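Local coordinates for protein CCMAN5 (Cellulosimicrobium cellulans, PDB 2XSG) that hydrolyses alpha-mannosidic linkages as a family 92 glycoside hydrolase, enabling mannose-6-phosphate modification of lysosomal enzymes produced in yeast, at residues V81-G86 / V115-V120; R436-Y441 / Y463-L468; H584-E589 / T619-I624; S705-T710 / A739-G744. All coordinates share one frame; numbering follows the deposited sequence.

Interaction 1: residues V81-G86 / V115-V120; sequences VVPTSG and VGLGNV
At an ST turn built on Thr84, segment 81-86 meets Val120 of strand 112-121, in the beta-rich N-terminal part of the enzyme. Thr84 OG1 accepts from Gly86 N at 3.0 Å, in a bond that is fairly straight (161°). That hydroxyl stands opposite the backbone N about the first torsion (chi1 -174°), which also sets OG1 3.4 Å from Val120 CG2, the two side chains crossing at about a right angle. Within the turn, Ser85 N donates to Val120 O at 2.9 Å, approaching almost head-on to the carbonyl but with the N-H...O angle bent to 141°. Further back, Pro83 CG rests on Leu117 CD1 at 3.8 Å, an apolar touch made crosswise. The backbones run in nearly the same direction here, yet meet through this one clear hydrogen bond, not as paired strands. Strand 80-84 forms the outer edge of a five-stranded antiparallel sheet and is paired with strand 158-162, whereas 112-121 belongs to a larger antiparallel sheet. Ile134, Tyr149 and Phe151 pack around Pro83, and His99 of strand 99-100 touches Val82, Leu117 and Val120 between the two sheets.

Interaction 2: residues R436-Y441 / Y463-L468; sequences RLVGQY and YDQYGL
Val438 and Asp464 bring the backbones closest, their CA atoms 6.1 Å apart, just before Gly439 takes a positive phi (80°) and ends helix 427-438. Val438 carries the largest share of the packing. With CG1 opposite its backbone N (chi1 173°), both methyls face helix 455-474: CG1 lies 3.5 Å from Asp464 CB, the two side chains passing in opposite directions, and CG2 meets Leu468 CD2 tip to tip at 3.7 Å. Cutting this valine back to alanine removes both methyls and is likely to leave Leu468 CD2 without its partner and a gap beside CB of Asp464. Around this apolar centre the polar groups are joined by water. One water donates to Val438 O at 2.9 Å and to Asp464 OD2 at 2.9 Å; Arg461 also binds the carbonyl, and Arg408 forms a salt bridge with the carboxylate. A second water, at the Tyr441 ring edge and in its plane, accepts from Tyr441 OH at 2.7 Å and donates to Gln465 OE1. The Gln465 amide is turned 78° from the Tyr441 ring, and its NE2 end is held by Gln487. Helix 478-495 packs on Tyr441 through Gln487 and Pro491, and on Gln465 and Leu468 through Leu484, while Ser410 of helix 409-418 touches Val438 and Leu468, so four helices meet here, consistent with the (alpha/alpha)6 barrel of this family.

Interaction 3: residues H584-E589 / T619-I624; sequences HSNANE and TWNRYI. With CA (calcium ion), chain C.
Ser585 and Ala587 make the tight part of this contact, packed against the backbone and CB of Tyr623. Ser585 OG sits 3.5 Å from Tyr623 CB and accepts from Ala587 N at 3.3 Å, an ST turn that folds the loop so that Ala587 CB lies 3.6 Å from Tyr623 O. The Tyr623 ring offers its edge to the carbonyl O of His584, while its OH is hydrogen-bonded to Ala527 O. The looser part is bridged by water. One water accepts from Asn586 N at 2.8 Å and donates to both Asn621 OD1 and Tyr623 O; another donates to His584 O and accepts from Tyr623 N; a third links Ser585 OG with Ile624 O. Asn621 itself is steadied by its ND2, which donates to Thr619 OG1 with the partner tilted from the amide plane. Beyond Ala587 the loop turns to calcium, bound by Asn588 OD1 at 2.4 Å, Glu589 OE1 at 2.6 Å and Asp662, and by a water that donates to Ala587 O at 2.8 Å. Strand 618-623 thus braces the loop before its ligands, a neutral Asn588 amide oxygen and the Glu589 carboxylate, which with that of Asp662 would probably offset the calcium charge.

Interaction 4: residues S705-T710 / A739-G744; sequences SAFTVT and ATVVGG
Phe707 and Val741 meet face on: Val741 CG1 lies 3.8 Å from the centroid of the Phe707 ring and 17° off its normal, a CH-pi contact offset toward the CG side. Val741 CG2 lies 4.0 Å from Phe707 CE1. Closer to the backbone, Phe707 CB presses against Val741 O at 3.3 Å. The ring is carried over the helix because its CG lies across from the backbone N (chi1 174°). A serine in its place would probably strip Val741 CG1 of the aromatic face it rests on and open a gap beside the helix. Next to this pair Ala706 O approaches Gly744 CA at 3.1 Å, where a side chain would be crowded. Gly744 closes helix 738-742 with a Schellman motif: its phi is positive, and its N bonds back to Val741 O at 3.0 Å. Water joins the polar rim, one molecule donating to Ser705 OG and Val742 O; a second, between Ala706 O and Gly744 O, is modelled too close to both for its bridge to be more than doubtful. The Ser705 hydroxyl is also hydrogen-bonded to Asp703. Further out, strand 706-712 lies in a mixed sheet, antiparallel to 696-700 through the Phe707-Ile699 backbone bonds and parallel to 746-752, which follows the helix. Tyr701 and Leu677 each touch both Phe707 and Val741.

Interactions 2 and 3 share one catalytic-domain range, their centres 28 Å apart and nearest atoms about 9 Å apart. Neither touches the bound bis-tris propane: the Ile624 side chain of interaction 3 is about 13 Å from it, that of Asp464 in interaction 2 about 14 Å. Interaction 3 alone holds calcium ligands; as in other calcium-dependent family 92 enzymes, that metal site is probably part of the active centre. Interaction 4, in the later catalytic-domain range, packs a mixed-sheet strand against the end of helix 738-742, about 14 Å from interaction 2 by nearest atoms. Interaction 1 stands apart in the N-terminal domain, its centre 41 Å from that of interaction 3 and 52 Å from that of interaction 2.

Interaction 1: residues V81-G86 / V115-V120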
loop_
_atom_site.group_PDB
_atom_site.type_symbol
_atom_site.label_atom_id
_atom_site.label_comp_id
_atom_site.label_asym_id
_atom_site.label_seq_id
_atom_site.Cartn_x
_atom_site.Cartn_y
_atom_site.Cartn_z
ATOM N N VAL A 81 -8.071 -22.777 2.595
ATOM C CA VAL A 81 -8.534 -23.763 3.577
ATOM C C VAL A 81 -10.042 -23.602 3.820
ATOM O O VAL A 81 -10.489 -22.556 4.272
ATOM C CB VAL A 81 -7.760 -23.631 4.910
ATOM C CG1 VAL A 81 -8.385 -24.526 6.023
ATOM C CG2 VAL A 81 -6.238 -23.922 4.710
ATOM N N VAL A 82 -10.801 -24.648 3.500
ATOM C CA VAL A 82 -12.253 -24.628 3.536
ATOM C C VAL A 82 -12.787 -25.677 4.520
ATOM O O VAL A 82 -12.617 -26.884 4.279
ATOM C CB VAL A 82 -12.866 -24.938 2.129
ATOM C CG1 VAL A 82 -14.392 -24.898 2.177
ATOM C CG2 VAL A 82 -12.354 -23.961 1.082
ATOM N N PRO A 83 -13.457 -25.236 5.605
ATOM C CA PRO A 83 -14.090 -26.188 6.518
ATOM C C PRO A 83 -15.406 -26.718 5.939
ATOM O O PRO A 83 -16.172 -25.958 5.334
ATOM C CB PRO A 83 -14.362 -25.336 7.762
ATOM C CG PRO A 83 -14.608 -23.965 7.212
ATOM C CD PRO A 83 -13.660 -23.843 6.048
ATOM N N THR A 84 -15.657 -28.013 6.115
ATOM C CA THR A 84 -16.864 -28.635 5.582
ATOM C C THR A 84 -17.220 -29.914 6.335
ATOM O O THR A 84 -16.334 -30.586 6.880
ATOM C CB THR A 84 -16.730 -28.927 4.077
ATOM O OG1 THR A 84 -17.981 -29.392 3.570
ATOM C CG2 THR A 84 -15.630 -29.963 3.797
ATOM N N SER A 85 -18.513 -30.238 6.378
ATOM C CA SER A 85 -18.961 -31.521 6.924
ATOM C C SER A 85 -19.281 -32.475 5.790
ATOM O O SER A 85 -19.731 -33.600 6.021
ATOM C CB SER A 85 -20.179 -31.350 7.835
ATOM O OG SER A 85 -19.871 -30.476 8.898
ATOM N N GLY A 86 -19.040 -32.020 4.567
ATOM C CA GLY A 86 -19.232 -32.860 3.388
ATOM C C GLY A 86 -18.091 -33.826 3.148
ATOM O O GLY A 86 -17.071 -33.779 3.844
ATOM N N VAL A 115 -15.777 -15.708 12.219
ATOM C CA VAL A 115 -17.071 -15.731 11.519
ATOM C C VAL A 115 -17.799 -17.057 11.777
ATOM O O VAL A 115 -17.170 -18.131 11.907
ATOM C CB VAL A 115 -16.911 -15.507 9.985
ATOM C CG1 VAL A 115 -16.153 -16.677 9.303
ATOM C CG2 VAL A 115 -18.279 -15.277 9.300
ATOM N N GLY A 116 -19.115 -16.967 11.904
ATOM C CA GLY A 116 -19.960 -18.149 11.953
ATOM C C GLY A 116 -20.408 -18.498 10.550
ATOM O O GLY A 116 -21.063 -17.698 9.882
ATOM N N LEU A 117 -20.017 -19.685 10.095
ATOM C CA LEU A 117 -20.345 -20.148 8.755
ATOM C C LEU A 117 -21.461 -21.165 8.832
ATOM O O LEU A 117 -21.439 -22.029 9.702
ATOM C CB LEU A 117 -19.108 -20.774 8.089
ATOM C CG LEU A 117 -17.872 -19.885 7.911
ATOM C CD1 LEU A 117 -16.638 -20.731 7.452
ATOM C CD2 LEU A 117 -18.176 -18.730 6.947
ATOM N N GLY A 118 -22.451 -21.040 7.946
ATOM C CA GLY A 118 -23.502 -22.036 7.837
ATOM C C GLY A 118 -22.914 -23.376 7.449
ATOM O O GLY A 118 -22.042 -23.465 6.563
ATOM N N ASN A 119 -23.355 -24.430 8.139
ATOM C CA ASN A 119 -22.798 -25.766 7.914
ATOM C C ASN A 119 -23.164 -26.240 6.508
ATOM O O ASN A 119 -24.204 -25.856 5.979
ATOM C CB ASN A 119 -23.305 -26.731 8.989
ATOM C CG ASN A 119 -22.619 -28.096 8.962
ATOM O OD1 ASN A 119 -23.244 -29.098 9.310
ATOM N ND2 ASN A 119 -21.337 -28.148 8.552
ATOM N N VAL A 120 -22.284 -27.036 5.898
ATOM C CA VAL A 120 -22.549 -27.669 4.611
ATOM C C VAL A 120 -22.166 -29.153 4.674
ATOM O O VAL A 120 -21.171 -29.522 5.323
ATOM C CB VAL A 120 -21.844 -26.943 3.418
ATOM C CG1 VAL A 120 -22.352 -25.511 3.283
ATOM C CG2 VAL A 120 -20.302 -26.955 3.576
#

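Interaction 2: residues R436-Y441 / Y463-L468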
loop_
_atom_site.group_PDB
_atom_site.type_symbol
_atom_site.label_atom_id
_atom_site.label_comp_id
_atom_site.label_asym_id
_atom_site.label_seq_id
_atom_site.Cartn_x
_atom_site.Cartn_y
_atom_site.Cartn_z
ATOM N N ARG A 436 19.622 1.038 -15.116
ATOM C CA ARG A 436 18.880 0.336 -16.177
ATOM C C ARG A 436 17.366 0.460 -15.980
ATOM O O ARG A 436 16.613 0.525 -16.954
ATOM C CB ARG A 436 19.261 -1.147 -16.261
ATOM C CG ARG A 436 20.717 -1.426 -16.628
ATOM C CD ARG A 436 20.927 -2.934 -16.885
ATOM N NE ARG A 436 20.746 -3.732 -15.667
ATOM C CZ ARG A 436 21.710 -3.958 -14.778
ATOM N NH1 ARG A 436 22.935 -3.454 -14.966
ATOM N NH2 ARG A 436 21.456 -4.688 -13.698
ATOM N N LEU A 437 16.934 0.478 -14.718
ATOM C CA LEU A 437 15.533 0.685 -14.378
ATOM C C LEU A 437 15.046 2.025 -14.923
ATOM O O LEU A 437 14.022 2.099 -15.599
ATOM C CB LEU A 437 15.337 0.662 -12.855
ATOM C CG LEU A 437 13.911 0.962 -12.398
ATOM C CD1 LEU A 437 13.014 -0.265 -12.598
ATOM C CD2 LEU A 437 13.871 1.411 -10.950
ATOM N N VAL A 438 15.807 3.071 -14.621
ATOM C CA VAL A 438 15.490 4.425 -15.041
ATOM C C VAL A 438 15.549 4.576 -16.573
ATOM O O VAL A 438 14.704 5.249 -17.172
ATOM C CB VAL A 438 16.383 5.443 -14.289
ATOM C CG1 VAL A 438 16.193 6.865 -14.827
ATOM C CG2 VAL A 438 16.074 5.379 -12.809
ATOM N N GLY A 439 16.512 3.906 -17.199
ATOM C CA GLY A 439 16.657 3.932 -18.649
ATOM C C GLY A 439 17.358 5.207 -19.063
ATOM O O GLY A 439 17.545 6.118 -18.245
ATOM N N GLN A 440 17.746 5.261 -20.332
ATOM C CA GLN A 440 18.383 6.438 -20.925
ATOM C C GLN A 440 17.504 6.988 -22.039
ATOM O O GLN A 440 16.850 6.220 -22.748
ATOM C CB GLN A 440 19.749 6.087 -21.528
ATOM C CG GLN A 440 20.443 4.888 -20.905
ATOM C CD GLN A 440 20.902 5.166 -19.507
ATOM O OE1 GLN A 440 21.446 6.246 -19.221
ATOM N NE2 GLN A 440 20.685 4.197 -18.605
ATOM N N TYR A 441 17.489 8.313 -22.193
ATOM C CA TYR A 441 16.934 8.919 -23.402
ATOM C C TYR A 441 17.700 8.349 -24.616
ATOM O O TYR A 441 18.912 8.084 -24.522
ATOM C CB TYR A 441 17.075 10.443 -23.354
ATOM C CG TYR A 441 16.161 11.137 -22.360
ATOM C CD1 TYR A 441 14.771 11.085 -22.507
ATOM C CD2 TYR A 441 16.686 11.859 -21.290
ATOM C CE1 TYR A 441 13.921 11.717 -21.592
ATOM C CE2 TYR A 441 15.858 12.496 -20.375
ATOM C CZ TYR A 441 14.480 12.426 -20.534
ATOM O OH TYR A 441 13.672 13.059 -19.644
ATOM N N TYR A 463 12.023 12.785 -12.610
ATOM C CA TYR A 463 12.037 12.482 -11.183
ATOM C C TYR A 463 12.994 11.303 -10.863
ATOM O O TYR A 463 13.728 11.349 -9.879
ATOM C CB TYR A 463 10.619 12.199 -10.686
ATOM C CG TYR A 463 10.344 12.608 -9.253
ATOM C CD1 TYR A 463 11.353 12.580 -8.279
ATOM C CD2 TYR A 463 9.067 13.002 -8.858
ATOM C CE1 TYR A 463 11.105 12.957 -6.960
ATOM C CE2 TYR A 463 8.805 13.370 -7.519
ATOM C CZ TYR A 463 9.834 13.340 -6.581
ATOM O OH TYR A 463 9.602 13.701 -5.264
ATOM N N ASP A 464 12.988 10.267 -11.699
ATOM C CA ASP A 464 13.924 9.148 -11.542
ATOM C C ASP A 464 15.364 9.606 -11.546
ATOM O O ASP A 464 16.161 9.139 -10.726
ATOM C CB ASP A 464 13.748 8.126 -12.660
ATOM C CG ASP A 464 12.560 7.213 -12.434
ATOM O OD1 ASP A 464 12.100 7.084 -11.270
ATOM O OD2 ASP A 464 12.094 6.623 -13.422
ATOM N N GLN A 465 15.689 10.511 -12.477
ATOM C CA GLN A 465 17.051 11.018 -12.621
ATOM C C GLN A 465 17.458 11.927 -11.467
ATOM O O GLN A 465 18.612 11.852 -10.989
ATOM C CB GLN A 465 17.248 11.710 -13.969
ATOM C CG GLN A 465 17.229 10.770 -15.166
ATOM C CD GLN A 465 17.364 11.527 -16.480
ATOM O OE1 GLN A 465 16.794 12.597 -16.634
ATOM N NE2 GLN A 465 18.144 10.986 -17.418
ATOM N N TYR A 466 16.528 12.756 -10.994
ATOM C CA TYR A 466 16.776 13.461 -9.743
ATOM C C TYR A 466 17.187 12.463 -8.636
ATOM O O TYR A 466 18.182 12.669 -7.948
ATOM C CB TYR A 466 15.584 14.344 -9.274
ATOM C CG TYR A 466 15.759 14.752 -7.821
ATOM C CD1 TYR A 466 16.703 15.717 -7.452
ATOM C CD2 TYR A 466 15.039 14.107 -6.807
ATOM C CE1 TYR A 466 16.906 16.050 -6.101
ATOM C CE2 TYR A 466 15.228 14.430 -5.468
ATOM C CZ TYR A 466 16.159 15.398 -5.120
ATOM O OH TYR A 466 16.337 15.710 -3.798
ATOM N N GLY A 467 16.417 11.385 -8.465
ATOM C CA GLY A 467 16.708 10.391 -7.421
ATOM C C GLY A 467 18.051 9.700 -7.604
ATOM O O GLY A 467 18.831 9.562 -6.665
ATOM N N LEU A 468 18.320 9.266 -8.826
ATOM C CA LEU A 468 19.608 8.689 -9.161
ATOM C C LEU A 468 20.751 9.667 -8.860
ATOM O O LEU A 468 21.829 9.257 -8.376
ATOM C CB LEU A 468 19.610 8.308 -10.623
ATOM C CG LEU A 468 20.091 6.968 -11.138
ATOM C CD1 LEU A 468 19.722 5.787 -10.259
ATOM C CD2 LEU A 468 19.499 6.817 -12.553
HETATM O O HOH W 1 12.300 6.610 -16.318
HETATM O O HOH W 2 14.771 13.890 -17.346
#

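Interaction 3: residues H584-E589 / T619-I624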
loop_
_atom_site.group_PDB
_atom_site.type_symbol
_atom_site.label_atom_id
_atom_site.label_comp_id
_atom_site.label_asym_id
_atom_site.label_seq_id
_atom_site.Cartn_x
_atom_site.Cartn_y
_atom_site.Cartn_z
ATOM N N HIS A 584 -7.955 18.690 -9.951
ATOM C CA HIS A 584 -7.245 17.746 -9.099
ATOM C C HIS A 584 -8.029 16.437 -8.993
ATOM O O HIS A 584 -9.267 16.452 -8.979
ATOM C CB HIS A 584 -7.079 18.352 -7.706
ATOM C CG HIS A 584 -6.498 17.409 -6.703
ATOM N ND1 HIS A 584 -7.182 17.002 -5.575
ATOM C CD2 HIS A 584 -5.288 16.814 -6.644
ATOM C CE1 HIS A 584 -6.422 16.177 -4.876
ATOM N NE2 HIS A 584 -5.267 16.048 -5.503
ATOM N N SER A 585 -7.317 15.312 -8.908
ATOM C CA SER A 585 -7.964 14.038 -8.596
ATOM C C SER A 585 -7.587 13.565 -7.204
ATOM O O SER A 585 -6.399 13.556 -6.844
ATOM C CB SER A 585 -7.630 12.959 -9.622
ATOM O OG SER A 585 -8.310 11.745 -9.305
ATOM N N ASN A 586 -8.596 13.159 -6.430
ATOM C CA ASN A 586 -8.372 12.510 -5.125
ATOM C C ASN A 586 -8.263 10.979 -5.198
ATOM O O ASN A 586 -7.872 10.332 -4.228
ATOM C CB ASN A 586 -9.489 12.879 -4.138
ATOM C CG ASN A 586 -9.654 14.376 -3.977
ATOM O OD1 ASN A 586 -10.718 14.945 -4.282
ATOM N ND2 ASN A 586 -8.606 15.025 -3.541
ATOM N N ALA A 587 -8.589 10.408 -6.353
ATOM C CA ALA A 587 -8.811 8.967 -6.466
ATOM C C ALA A 587 -7.549 8.203 -6.847
ATOM O O ALA A 587 -7.512 6.973 -6.742
ATOM C CB ALA A 587 -9.941 8.681 -7.473
ATOM N N ASN A 588 -6.530 8.937 -7.286
ATOM C CA ASN A 588 -5.247 8.365 -7.702
ATOM C C ASN A 588 -4.060 9.140 -7.126
ATOM O O ASN A 588 -4.218 10.270 -6.622
ATOM C CB ASN A 588 -5.149 8.360 -9.225
ATOM C CG ASN A 588 -4.284 7.253 -9.748
ATOM O OD1 ASN A 588 -4.130 6.216 -9.105
ATOM N ND2 ASN A 588 -3.703 7.461 -10.922
ATOM N N GLU A 589 -2.873 8.541 -7.217
ATOM C CA GLU A 589 -1.659 9.084 -6.599
ATOM C C GLU A 589 -0.881 10.087 -7.460
ATOM O O GLU A 589 0.086 10.685 -6.977
ATOM C CB GLU A 589 -0.691 7.951 -6.211
ATOM C CG GLU A 589 -1.182 7.019 -5.106
ATOM C CD GLU A 589 -1.973 5.851 -5.644
ATOM O OE1 GLU A 589 -2.247 5.825 -6.847
ATOM O OE2 GLU A 589 -2.317 4.949 -4.861
ATOM N N THR A 619 -15.858 16.716 -0.484
ATOM C CA THR A 619 -15.307 17.549 -1.552
ATOM C C THR A 619 -15.947 17.217 -2.892
ATOM O O THR A 619 -16.551 16.150 -3.048
ATOM C CB THR A 619 -13.784 17.339 -1.738
ATOM O OG1 THR A 619 -13.495 15.930 -1.763
ATOM C CG2 THR A 619 -12.999 18.021 -0.621
ATOM N N TRP A 620 -15.783 18.124 -3.858
ATOM C CA TRP A 620 -16.119 17.847 -5.254
ATOM C C TRP A 620 -15.120 16.883 -5.871
ATOM O O TRP A 620 -13.908 17.072 -5.766
ATOM C CB TRP A 620 -16.148 19.135 -6.071
ATOM C CG TRP A 620 -17.419 19.891 -5.885
ATOM C CD1 TRP A 620 -17.568 21.121 -5.290
ATOM C CD2 TRP A 620 -18.729 19.464 -6.270
ATOM N NE1 TRP A 620 -18.888 21.487 -5.310
ATOM C CE2 TRP A 620 -19.627 20.490 -5.895
ATOM C CE3 TRP A 620 -19.232 18.326 -6.918
ATOM C CZ2 TRP A 620 -21.006 20.409 -6.145
ATOM C CZ3 TRP A 620 -20.605 18.242 -7.158
ATOM C CH2 TRP A 620 -21.475 19.278 -6.769
ATOM N N ASN A 621 -15.649 15.836 -6.494
ATOM C CA ASN A 621 -14.827 14.844 -7.173
ATOM C C ASN A 621 -15.227 14.687 -8.621
ATOM O O ASN A 621 -16.336 14.237 -8.920
ATOM C CB ASN A 621 -14.874 13.508 -6.441
ATOM C CG ASN A 621 -14.062 13.540 -5.170
ATOM O OD1 ASN A 621 -12.869 13.243 -5.184
ATOM N ND2 ASN A 621 -14.684 13.976 -4.076
ATOM N N ARG A 622 -14.323 15.112 -9.505
ATOM C CA ARG A 622 -14.521 15.011 -10.943
ATOM C C ARG A 622 -13.950 13.711 -11.504
ATOM O O ARG A 622 -14.526 13.110 -12.422
ATOM C CB ARG A 622 -13.904 16.224 -11.670
ATOM C CG ARG A 622 -13.942 16.102 -13.206
ATOM C CD ARG A 622 -13.474 17.359 -13.936
ATOM N NE ARG A 622 -13.392 17.118 -15.386
ATOM C CZ ARG A 622 -12.969 18.001 -16.293
ATOM N NH1 ARG A 622 -12.612 19.232 -15.949
ATOM N NH2 ARG A 622 -12.927 17.649 -17.568
ATOM N N TYR A 623 -12.830 13.261 -10.949
ATOM C CA TYR A 623 -12.118 12.128 -11.532
ATOM C C TYR A 623 -12.142 10.834 -10.711
ATOM O O TYR A 623 -12.045 10.853 -9.487
ATOM C CB TYR A 623 -10.670 12.523 -11.824
ATOM C CG TYR A 623 -10.515 13.671 -12.818
ATOM C CD1 TYR A 623 -10.351 14.982 -12.374
ATOM C CD2 TYR A 623 -10.487 13.437 -14.185
ATOM C CE1 TYR A 623 -10.181 16.034 -13.271
ATOM C CE2 TYR A 623 -10.338 14.486 -15.094
ATOM C CZ TYR A 623 -10.180 15.778 -14.626
ATOM O OH TYR A 623 -10.016 16.823 -15.510
ATOM N N ILE A 624 -12.274 9.713 -11.423
ATOM C CA ILE A 624 -12.032 8.365 -10.869
ATOM C C ILE A 624 -10.629 7.940 -11.294
ATOM O O ILE A 624 -9.925 8.723 -11.922
ATOM C CB ILE A 624 -13.130 7.324 -11.306
ATOM C CG1 ILE A 624 -13.412 7.402 -12.815
ATOM C CG2 ILE A 624 -14.425 7.544 -10.496
ATOM C CD1 ILE A 624 -14.322 6.292 -13.351
HETATM CA CA CA C . -3.982 4.162 -7.934
HETATM O O HOH W 3 -11.483 15.093 -8.936
HETATM O O HOH W 4 -7.547 9.770 -10.967
HETATM O O HOH W 5 -11.169 12.626 -7.404
HETATM O O HOH W 6 -5.775 4.778 -6.383
#

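Interaction 4: residues S705-T710 / A739-G744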
loop_
_atom_site.group_PDB
_atom_site.type_symbol
_atom_site.label_atom_id
_atom_site.label_comp_id
_atom_site.label_asym_id
_atom_site.label_seq_id
_atom_site.Cartn_x
_atom_site.Cartn_y
_atom_site.Cartn_z
ATOM N N SER A 705 12.420 9.289 23.181
ATOM C CA SER A 705 12.184 10.666 22.736
ATOM C C SER A 705 10.910 10.696 21.869
ATOM O O SER A 705 10.441 9.641 21.407
ATOM C CB SER A 705 13.381 11.216 21.961
ATOM O OG SER A 705 13.431 10.685 20.647
ATOM N N ALA A 706 10.347 11.886 21.663
ATOM C CA ALA A 706 9.051 12.022 20.983
ATOM C C ALA A 706 8.926 13.307 20.175
ATOM O O ALA A 706 9.381 14.360 20.627
ATOM C CB ALA A 706 7.912 11.951 22.005
ATOM N N PHE A 707 8.314 13.222 18.992
ATOM C CA PHE A 707 7.908 14.421 18.247
ATOM C C PHE A 707 6.485 14.782 18.654
ATOM O O PHE A 707 5.598 13.930 18.675
ATOM C CB PHE A 707 7.979 14.195 16.737
ATOM C CG PHE A 707 7.444 15.345 15.915
ATOM C CD1 PHE A 707 8.180 16.526 15.775
ATOM C CD2 PHE A 707 6.206 15.243 15.278
ATOM C CE1 PHE A 707 7.695 17.582 15.000
ATOM C CE2 PHE A 707 5.705 16.297 14.510
ATOM C CZ PHE A 707 6.453 17.472 14.368
ATOM N N THR A 708 6.267 16.037 19.006
ATOM C CA THR A 708 4.931 16.430 19.410
ATOM C C THR A 708 4.471 17.581 18.548
ATOM O O THR A 708 5.118 18.627 18.494
ATOM C CB THR A 708 4.871 16.758 20.926
ATOM O OG1 THR A 708 5.556 15.732 21.649
ATOM C CG2 THR A 708 3.433 16.826 21.428
ATOM N N VAL A 709 3.371 17.367 17.839
ATOM C CA VAL A 709 2.729 18.438 17.106
ATOM C C VAL A 709 1.383 18.712 17.763
ATOM O O VAL A 709 0.563 17.803 17.917
ATOM C CB VAL A 709 2.624 18.149 15.581
ATOM C CG1 VAL A 709 1.779 16.897 15.274
ATOM C CG2 VAL A 709 2.068 19.371 14.827
ATOM N N THR A 710 1.181 19.956 18.190
ATOM C CA THR A 710 -0.105 20.373 18.766
ATOM C C THR A 710 -0.835 21.379 17.878
ATOM O O THR A 710 -0.214 22.159 17.142
ATOM C CB THR A 710 0.046 20.984 20.181
ATOM O OG1 THR A 710 1.139 21.910 20.185
ATOM C CG2 THR A 710 0.275 19.896 21.218
ATOM N N ALA A 739 15.001 15.991 10.101
ATOM C CA ALA A 739 15.838 15.998 11.303
ATOM C C ALA A 739 15.103 16.631 12.493
ATOM O O ALA A 739 15.226 16.178 13.641
ATOM C CB ALA A 739 17.222 16.707 11.033
ATOM N N THR A 740 14.326 17.666 12.215
ATOM C CA THR A 740 13.611 18.392 13.260
ATOM C C THR A 740 12.565 17.486 13.892
ATOM O O THR A 740 12.435 17.426 15.118
ATOM C CB THR A 740 12.980 19.675 12.706
ATOM O OG1 THR A 740 14.021 20.495 12.174
ATOM C CG2 THR A 740 12.249 20.444 13.788
ATOM N N VAL A 741 11.864 16.748 13.043
ATOM C CA VAL A 741 10.839 15.824 13.480
ATOM C C VAL A 741 11.406 14.705 14.355
ATOM O O VAL A 741 11.022 14.582 15.528
ATOM C CB VAL A 741 10.025 15.240 12.290
ATOM C CG1 VAL A 741 8.996 14.225 12.808
ATOM C CG2 VAL A 741 9.302 16.345 11.542
ATOM N N VAL A 742 12.291 13.877 13.793
ATOM C CA VAL A 742 12.808 12.718 14.542
ATOM C C VAL A 742 13.716 13.131 15.704
ATOM O O VAL A 742 13.964 12.335 16.613
ATOM C CB VAL A 742 13.497 11.649 13.646
ATOM C CG1 VAL A 742 12.513 11.091 12.659
ATOM C CG2 VAL A 742 14.714 12.216 12.947
ATOM N N GLY A 743 14.202 14.375 15.660
ATOM C CA GLY A 743 14.920 15.002 16.770
ATOM C C GLY A 743 14.069 15.261 18.012
ATOM O O GLY A 743 14.606 15.557 19.088
ATOM N N GLY A 744 12.749 15.129 17.881
ATOM C CA GLY A 744 11.854 15.207 19.041
ATOM C C GLY A 744 11.396 16.622 19.326
ATOM O O GLY A 744 11.232 17.010 20.480
HETATM O O HOH W 7 14.468 12.422 19.082
HETATM O O HOH W 8 10.109 15.824 22.388
#